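Local atomic coordinates of cryptochrome DASH, chloroplastic/mitochondrial (Arabidopsis thaliana, PDB entry 2J4D), a protein that repairs cyclobutane pyrimidine dimers in single-stranded DNA as a light-driven FAD enzyme with a folate antenna, and may also act as a photoreceptor. Residues F263-E274 with R308-T319. Residues are numbered along the deposited sequence; the frame is centred on the assembly and turned at random.
Sequences FWKKDLLKVYKE and RYEKERVANNST. With FAD (flavin-adenine dinucleotide), chain C.
Two helix-to-helix junctions meet where Trp264 of helix 252-265 and Asp267 just after it are gripped by Tyr309 of helix 299-312 and Arg313 at its exit. Arg313 NH1 reaches Trp264 O at 2.8 Å, in the carbonyl plane and on a lone pair, and also makes a salt bridge to Asp267 OD1 whose hydrogen bond is weak; its guanidinium turns one face to Trp264 CE3 but stands steep to the indole (75°), so the two do not stack. Asp267 has positive phi where the chain leaves the helix, and with CG anti to the backbone N (chi1 -162°) its OD1 takes a second bond, 2.5 Å from Tyr309 OH, from above the carboxylate plane. The Tyr309 ring turns its edge to the face of Trp264 in a T-shaped pair, while Leu269 CD2 makes a CH-pi contact 4.0 Å from the Tyr309 ring centroid. On the opposite face of the indole lies the guanidinium of Arg308, planes 15° apart, and Glu305 binds both Arg308 and Trp264 NE1. A leucine in place of Tyr309 would probably cost Asp267 OD1 its hydroxyl partner and the indole its edge-on neighbour.

Further along, a capping box opens helix 317-339: Asn316 OD1 accepts from Thr319 N at 2.9 Å, and Asn316 N donates to Thr319 OG1. Asn316 ND2 also bonds Lys270 O (3.1 Å), tying this cap to the turn before helix 272-275, where Lys273 N donates to Ser318 OG at 3.0 Å. Tyr272, on that helix, lines the FAD pocket; its OH, also bonded by Arg276, hydrogen-bonds FAD O2A at a doubtfully short 2.4 Å.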
# COMPACT_ATOMS: atom_id res chain seq x y z
N PHE A 263 6.27 10.72 -13.85
CA PHE A 263 7.36 11.68 -13.77
C PHE A 263 7.90 12.14 -15.12
O PHE A 263 7.93 13.33 -15.42
CB PHE A 263 8.56 11.08 -13.00
CG PHE A 263 8.39 11.06 -11.51
CD1 PHE A 263 7.15 11.30 -10.92
CD2 PHE A 263 9.48 10.77 -10.70
CE1 PHE A 263 7.00 11.24 -9.53
CE2 PHE A 263 9.34 10.71 -9.30
CZ PHE A 263 8.10 10.95 -8.72
N TRP A 264 8.34 11.17 -15.91
CA TRP A 264 9.00 11.47 -17.17
C TRP A 264 8.21 11.53 -18.46
O TRP A 264 8.19 12.57 -19.12
CB TRP A 264 10.18 10.50 -17.31
CG TRP A 264 11.08 10.50 -16.10
CD1 TRP A 264 11.07 9.62 -15.04
CD2 TRP A 264 12.10 11.47 -15.79
NE1 TRP A 264 12.00 9.98 -14.10
CE2 TRP A 264 12.65 11.11 -14.53
CE3 TRP A 264 12.59 12.61 -16.45
CZ2 TRP A 264 13.68 11.85 -13.92
CZ3 TRP A 264 13.62 13.35 -15.84
CH2 TRP A 264 14.15 12.96 -14.59
N LYS A 265 7.57 10.43 -18.83
CA LYS A 265 6.81 10.42 -20.08
C LYS A 265 5.74 11.50 -20.12
O LYS A 265 5.65 12.26 -21.09
CB LYS A 265 6.16 9.05 -20.29
CG LYS A 265 5.44 8.94 -21.63
CD LYS A 265 4.85 7.56 -21.85
CE LYS A 265 3.98 7.54 -23.10
NZ LYS A 265 3.35 6.21 -23.31
N LYS A 266 4.93 11.58 -19.08
CA LYS A 266 3.87 12.58 -19.02
C LYS A 266 4.30 13.89 -18.38
O LYS A 266 3.58 14.89 -18.48
CB LYS A 266 2.64 12.02 -18.29
CG LYS A 266 1.95 10.92 -19.07
CD LYS A 266 0.76 10.37 -18.32
CE LYS A 266 -0.13 9.58 -19.25
NZ LYS A 266 -0.62 10.46 -20.34
N ASP A 267 5.46 13.90 -17.73
CA ASP A 267 5.99 15.11 -17.11
C ASP A 267 4.94 15.80 -16.22
O ASP A 267 4.78 17.02 -16.24
CB ASP A 267 6.47 16.05 -18.22
CG ASP A 267 7.42 17.14 -17.74
OD1 ASP A 267 8.15 16.91 -16.74
OD2 ASP A 267 7.46 18.21 -18.37
N LEU A 268 4.22 15.00 -15.43
CA LEU A 268 3.18 15.54 -14.57
C LEU A 268 3.64 15.90 -13.16
O LEU A 268 2.91 16.57 -12.42
CB LEU A 268 2.02 14.55 -14.47
CG LEU A 268 1.25 14.37 -15.78
CD1 LEU A 268 0.22 13.26 -15.63
CD2 LEU A 268 0.57 15.68 -16.15
N LEU A 269 4.84 15.47 -12.79
CA LEU A 269 5.32 15.76 -11.44
C LEU A 269 5.36 17.24 -11.12
O LEU A 269 5.06 17.64 -10.00
CB LEU A 269 6.72 15.15 -11.23
CG LEU A 269 7.32 15.38 -9.84
CD1 LEU A 269 6.37 14.84 -8.77
CD2 LEU A 269 8.69 14.71 -9.74
N LYS A 270 5.70 18.06 -12.11
CA LYS A 270 5.78 19.50 -11.88
C LYS A 270 4.46 20.21 -11.60
O LYS A 270 4.46 21.41 -11.30
CB LYS A 270 6.49 20.19 -13.05
CG LYS A 270 5.79 20.01 -14.39
CD LYS A 270 6.51 20.79 -15.46
CE LYS A 270 6.08 20.36 -16.85
NZ LYS A 270 4.62 20.46 -17.04
N VAL A 271 3.34 19.50 -11.69
CA VAL A 271 2.03 20.11 -11.41
C VAL A 271 1.25 19.28 -10.40
O VAL A 271 0.08 19.57 -10.11
CB VAL A 271 1.16 20.29 -12.68
CG1 VAL A 271 1.90 21.14 -13.69
CG2 VAL A 271 0.80 18.93 -13.27
N TYR A 272 1.91 18.27 -9.86
CA TYR A 272 1.31 17.37 -8.88
C TYR A 272 0.53 18.07 -7.77
O TYR A 272 -0.63 17.73 -7.51
CB TYR A 272 2.40 16.48 -8.26
CG TYR A 272 1.95 15.74 -7.03
CD1 TYR A 272 1.03 14.70 -7.11
CD2 TYR A 272 2.35 16.16 -5.76
CE1 TYR A 272 0.50 14.11 -5.97
CE2 TYR A 272 1.84 15.58 -4.61
CZ TYR A 272 0.91 14.56 -4.72
OH TYR A 272 0.32 14.03 -3.59
N LYS A 273 1.15 19.04 -7.11
CA LYS A 273 0.48 19.72 -6.01
C LYS A 273 -0.83 20.42 -6.39
O LYS A 273 -1.78 20.44 -5.61
CB LYS A 273 1.42 20.74 -5.35
CG LYS A 273 0.83 21.37 -4.09
CD LYS A 273 1.82 22.25 -3.35
CE LYS A 273 1.21 22.77 -2.05
NZ LYS A 273 2.15 23.62 -1.28
N GLU A 274 -0.89 20.97 -7.60
CA GLU A 274 -2.09 21.67 -8.06
C GLU A 274 -3.23 20.71 -8.40
O GLU A 274 -4.40 21.10 -8.39
CB GLU A 274 -1.76 22.50 -9.31
CG GLU A 274 -0.41 23.20 -9.28
CD GLU A 274 -0.02 23.78 -10.64
OE1 GLU A 274 1.16 24.14 -10.83
OE2 GLU A 274 -0.90 23.88 -11.53
N ARG A 308 16.53 13.46 -9.58
CA ARG A 308 16.95 13.54 -10.97
C ARG A 308 16.03 14.46 -11.75
O ARG A 308 16.48 15.25 -12.59
CB ARG A 308 17.00 12.15 -11.61
CG ARG A 308 17.69 12.18 -12.97
CD ARG A 308 18.11 10.81 -13.48
NE ARG A 308 17.04 10.13 -14.19
CZ ARG A 308 16.24 9.23 -13.64
NH1 ARG A 308 16.41 8.91 -12.36
NH2 ARG A 308 15.27 8.66 -14.35
N TYR A 309 14.73 14.38 -11.47
CA TYR A 309 13.75 15.22 -12.14
C TYR A 309 14.04 16.69 -11.85
O TYR A 309 14.05 17.54 -12.76
CB TYR A 309 12.34 14.88 -11.67
CG TYR A 309 11.23 15.62 -12.40
CD1 TYR A 309 10.60 15.06 -13.50
CD2 TYR A 309 10.80 16.87 -11.96
CE1 TYR A 309 9.55 15.71 -14.15
CE2 TYR A 309 9.75 17.54 -12.59
CZ TYR A 309 9.13 16.95 -13.69
OH TYR A 309 8.07 17.60 -14.30
N GLU A 310 14.29 17.00 -10.57
CA GLU A 310 14.56 18.38 -10.18
C GLU A 310 15.81 18.92 -10.86
O GLU A 310 15.87 20.10 -11.20
CB GLU A 310 14.71 18.49 -8.65
CG GLU A 310 13.44 18.15 -7.89
CD GLU A 310 13.44 18.68 -6.47
OE1 GLU A 310 14.52 18.69 -5.84
OE2 GLU A 310 12.36 19.07 -5.98
N LYS A 311 16.81 18.06 -11.06
CA LYS A 311 18.05 18.47 -11.71
C LYS A 311 17.90 18.65 -13.22
O LYS A 311 18.38 19.64 -13.79
CB LYS A 311 19.15 17.45 -11.44
CG LYS A 311 20.49 17.75 -12.12
CD LYS A 311 21.51 16.65 -11.85
CE LYS A 311 22.89 16.99 -12.39
NZ LYS A 311 22.92 17.12 -13.88
N GLU A 312 17.24 17.70 -13.86
CA GLU A 312 17.08 17.75 -15.30
C GLU A 312 15.93 18.58 -15.84
O GLU A 312 16.03 19.16 -16.92
CB GLU A 312 16.96 16.32 -15.84
CG GLU A 312 18.21 15.47 -15.63
CD GLU A 312 18.00 14.03 -16.08
OE1 GLU A 312 16.93 13.74 -16.67
OE2 GLU A 312 18.89 13.18 -15.86
N ARG A 313 14.83 18.66 -15.10
CA ARG A 313 13.69 19.42 -15.59
C ARG A 313 13.32 20.61 -14.73
O ARG A 313 13.65 21.74 -15.08
CB ARG A 313 12.49 18.49 -15.79
CG ARG A 313 12.76 17.41 -16.85
CD ARG A 313 11.54 16.56 -17.14
NE ARG A 313 11.78 15.62 -18.23
CZ ARG A 313 10.86 14.79 -18.73
NH1 ARG A 313 9.63 14.79 -18.23
NH2 ARG A 313 11.17 13.96 -19.71
N VAL A 314 12.64 20.37 -13.62
CA VAL A 314 12.25 21.48 -12.76
C VAL A 314 12.12 21.11 -11.30
O VAL A 314 11.75 19.99 -10.95
CB VAL A 314 10.92 22.11 -13.25
CG1 VAL A 314 9.91 21.03 -13.57
CG2 VAL A 314 10.36 23.04 -12.19
N ALA A 315 12.45 22.07 -10.45
CA ALA A 315 12.33 21.89 -9.01
C ALA A 315 11.36 22.97 -8.55
O ALA A 315 11.61 24.16 -8.76
CB ALA A 315 13.68 22.07 -8.35
N ASN A 316 10.25 22.57 -7.95
CA ASN A 316 9.27 23.54 -7.47
C ASN A 316 8.47 22.97 -6.31
O ASN A 316 8.88 21.99 -5.69
CB ASN A 316 8.33 23.98 -8.60
CG ASN A 316 7.49 22.84 -9.16
OD1 ASN A 316 7.31 21.80 -8.52
ND2 ASN A 316 6.94 23.04 -10.35
N ASN A 317 7.33 23.58 -6.02
CA ASN A 317 6.49 23.12 -4.92
C ASN A 317 5.83 21.77 -5.14
O ASN A 317 5.52 21.06 -4.18
CB ASN A 317 5.44 24.17 -4.59
CG ASN A 317 5.78 24.95 -3.35
OD1 ASN A 317 5.62 24.44 -2.23
ND2 ASN A 317 6.27 26.17 -3.53
N SER A 318 5.61 21.42 -6.40
CA SER A 318 4.99 20.14 -6.72
C SER A 318 6.00 19.01 -6.61
O SER A 318 5.67 17.93 -6.11
CB SER A 318 4.39 20.17 -8.12
OG SER A 318 3.19 20.92 -8.14
N THR A 319 7.22 19.24 -7.08
CA THR A 319 8.22 18.19 -7.00
C THR A 319 8.49 17.88 -5.53
O THR A 319 8.73 16.73 -5.17
CB THR A 319 9.54 18.56 -7.73
OG1 THR A 319 10.15 19.70 -7.11
CG2 THR A 319 9.25 18.88 -9.19
PA FAD C . -0.40 10.82 -3.89
O1A FAD C . 0.22 10.69 -5.22
O2A FAD C . -1.13 12.06 -3.53
O5B FAD C . 0.71 10.59 -2.74
C5B FAD C . 1.94 9.91 -3.04
C4B FAD C . 2.17 8.84 -1.97
O4B FAD C . 2.22 9.49 -0.69
C3B FAD C . 1.07 7.79 -1.85
O3B FAD C . 1.17 6.77 -2.83
C2B FAD C . 1.26 7.34 -0.43
O2B FAD C . 2.19 6.29 -0.26
C1B FAD C . 1.64 8.63 0.30
N9A FAD C . 0.51 9.36 0.94
C8A FAD C . -0.20 10.42 0.43
N7A FAD C . -1.15 10.84 1.26
C5A FAD C . -1.04 10.02 2.36
C6A FAD C . -1.77 9.96 3.57
N6A FAD C . -2.76 10.78 3.89
N1A FAD C . -1.40 8.99 4.48
C2A FAD C . -0.38 8.11 4.19
N3A FAD C . 0.35 8.12 3.05
C4A FAD C . -0.03 9.08 2.16
N1 FAD C . -2.91 5.11 1.86
C2 FAD C . -2.32 3.87 1.74
O2 FAD C . -1.23 3.74 1.22
N3 FAD C . -3.02 2.75 2.23
C4 FAD C . -4.27 2.82 2.83
O4 FAD C . -4.84 1.79 3.25
C4X FAD C . -4.87 4.09 2.95
N5 FAD C . -6.14 4.25 3.54
C5X FAD C . -6.67 5.53 3.76
C6 FAD C . -7.87 5.69 4.46
C7 FAD C . -8.44 6.96 4.70
C7M FAD C . -9.74 7.06 5.46
C8 FAD C . -7.75 8.12 4.20
C8M FAD C . -8.29 9.53 4.40
C9 FAD C . -6.54 7.97 3.49
C9A FAD C . -5.97 6.68 3.26
N10 FAD C . -4.75 6.50 2.55
C10 FAD C . -4.16 5.22 2.45
C1' FAD C . -3.88 7.68 2.25
C2' FAD C . -4.06 8.35 0.87
O2' FAD C . -5.43 8.63 0.65
C3' FAD C . -3.55 7.42 -0.23
O3' FAD C . -2.17 7.06 0.01
C4' FAD C . -3.59 8.02 -1.65
O4' FAD C . -4.93 8.33 -2.02
C5' FAD C . -3.00 7.02 -2.63
O5' FAD C . -3.00 7.57 -3.95
P FAD C . -1.79 8.30 -4.64
O1P FAD C . -0.70 7.31 -4.68
O2P FAD C . -2.22 8.80 -5.97
O3P FAD C . -1.46 9.61 -3.80
O HOH W 1 3.18 23.50 -8.13